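Alpha-galactosidase (Umbelopsis vinacea, PDB 3A5V) hydrolyses terminal alpha-linked galactose residues from its substrates as a tetrameric glycoside hydrolase of family 27. Local coordinates at residues Asn237-Leu242 with Ala262-Pro267. Sequence-based numbering, arbitrary orientation.
Sequences NDLDML and AALKSP
Ser266 ties the chain entering the eighth barrel strand to the end of the seventh, where Leu239 leaves strand 236-238. Its CB lies 3.9 Å from the O of Asn237 and 4.0 Å from CD1 of Leu239. Beyond it, OG stands anti to the backbone N (chi1 -180°), swung toward its own carbonyl side, and works both ways: it accepts the N-H of Leu239, N to OG 3.0 Å and nearly straight at 173°, and donates to the O of Pro267. That buried hydroxyl thus has its proton and an acceptor site committed, which fixes its rotation. The CA of Ser266 adds a CA-H...O contact to the O of Asn237.

Pro267 follows with its ring against the strand. Its CD comes 3.2 Å from the O of Asn237, while CG meets CG of Asp238 at 3.9 Å, the two side chains crossing at about a right angle. The Asp238 carboxylate is turned back on its own chain: OD1 accepts from the N of Asp240 in an Asx turn, the donor arriving from above the carboxylate plane. Leu239 CD2 packs loosely against Leu264 CD2, 4.4 Å away. Three waters stitch the edges, one of them donating to the carbonyls of both Asp240 and Pro267.

Lys265, with positive phi, is the C-prime residue of the Schellman motif that ends helix 251-263. The contact is buried in the beta/alpha barrel, where the beta-alpha-beta crossover leads from strand 236-238 through helix 251-263 into strand 268-270. Helix 217-227 packs on Leu239 and Leu264, Trp261 of helix 251-263 also covers Leu239, and the backbone of Asp238 hydrogen-bonds with Trp184 of neighbouring strand 183-185 and with Ile186 just after it.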
# COMPACT_ATOMS: atom_id res chain seq x y z
N ASN A 237 4.44 -1.74 23.08
CA ASN A 237 5.32 -1.71 21.90
C ASN A 237 6.74 -2.12 22.31
O ASN A 237 7.23 -1.69 23.36
CB ASN A 237 5.35 -0.29 21.27
CG ASN A 237 3.95 0.16 20.81
OD1 ASN A 237 3.25 -0.56 20.09
ND2 ASN A 237 3.54 1.35 21.25
N ASP A 238 7.37 -2.97 21.50
CA ASP A 238 8.70 -3.50 21.82
C ASP A 238 9.68 -2.97 20.78
O ASP A 238 9.55 -3.24 19.58
CB ASP A 238 8.64 -5.04 21.82
CG ASP A 238 9.97 -5.72 22.18
OD1 ASP A 238 10.99 -5.04 22.40
OD2 ASP A 238 9.98 -6.97 22.19
N LEU A 239 10.66 -2.18 21.24
CA LEU A 239 11.62 -1.55 20.35
C LEU A 239 12.87 -2.41 20.12
O LEU A 239 13.85 -1.93 19.55
CB LEU A 239 11.98 -0.13 20.85
CG LEU A 239 11.01 1.03 20.56
CD1 LEU A 239 9.57 0.75 21.07
CD2 LEU A 239 11.55 2.34 21.18
N ASP A 240 12.81 -3.67 20.55
CA ASP A 240 13.90 -4.66 20.43
C ASP A 240 14.91 -4.44 21.57
O ASP A 240 14.78 -3.51 22.37
CB ASP A 240 14.58 -4.67 19.04
CG ASP A 240 15.24 -6.01 18.70
OD1 ASP A 240 15.15 -6.98 19.49
OD2 ASP A 240 15.86 -6.09 17.62
N MET A 241 15.90 -5.32 21.64
CA MET A 241 16.81 -5.43 22.78
C MET A 241 17.78 -4.26 22.88
O MET A 241 18.06 -3.58 21.88
CB MET A 241 17.62 -6.73 22.67
CG MET A 241 16.73 -7.94 22.70
SD MET A 241 17.65 -9.48 22.57
CE MET A 241 18.24 -9.43 20.86
N LEU A 242 18.30 -4.04 24.08
CA LEU A 242 19.28 -3.00 24.34
C LEU A 242 20.68 -3.47 23.93
O LEU A 242 21.11 -4.55 24.32
CB LEU A 242 19.27 -2.64 25.84
CG LEU A 242 17.97 -1.98 26.31
CD1 LEU A 242 17.78 -2.10 27.84
CD2 LEU A 242 17.87 -0.51 25.85
N ALA A 262 13.29 3.34 27.48
CA ALA A 262 12.68 3.42 28.81
C ALA A 262 11.42 4.31 28.79
O ALA A 262 10.35 3.92 29.26
CB ALA A 262 13.70 3.95 29.84
N ALA A 263 11.54 5.51 28.24
CA ALA A 263 10.43 6.49 28.28
C ALA A 263 9.25 6.16 27.36
O ALA A 263 8.14 6.64 27.58
CB ALA A 263 10.97 7.93 27.97
N LEU A 264 9.48 5.37 26.32
CA LEU A 264 8.41 4.91 25.46
C LEU A 264 7.78 3.60 25.95
O LEU A 264 6.91 3.03 25.28
CB LEU A 264 8.87 4.81 23.97
CG LEU A 264 8.61 6.11 23.16
CD1 LEU A 264 9.21 7.38 23.85
CD2 LEU A 264 9.18 5.99 21.72
N LYS A 265 8.17 3.17 27.16
CA LYS A 265 7.63 1.97 27.81
C LYS A 265 7.85 0.72 26.95
O LYS A 265 6.98 -0.14 26.86
CB LYS A 265 6.15 2.16 28.21
CG LYS A 265 5.90 2.65 29.67
CD LYS A 265 6.45 4.03 29.98
CE LYS A 265 5.86 4.56 31.29
NZ LYS A 265 6.35 5.92 31.66
N SER A 266 9.01 0.65 26.29
CA SER A 266 9.44 -0.61 25.67
C SER A 266 9.80 -1.61 26.79
O SER A 266 10.31 -1.19 27.86
CB SER A 266 10.67 -0.39 24.78
OG SER A 266 11.11 -1.60 24.16
N PRO A 267 9.58 -2.91 26.54
CA PRO A 267 10.35 -3.88 27.32
C PRO A 267 11.82 -3.48 27.30
O PRO A 267 12.32 -2.97 26.27
CB PRO A 267 10.18 -5.19 26.53
CG PRO A 267 8.87 -5.05 25.81
CD PRO A 267 8.66 -3.56 25.58
O HOH W 1 5.16 0.55 24.85
O HOH W 2 5.59 3.09 22.91
O HOH W 3 14.56 -3.95 25.09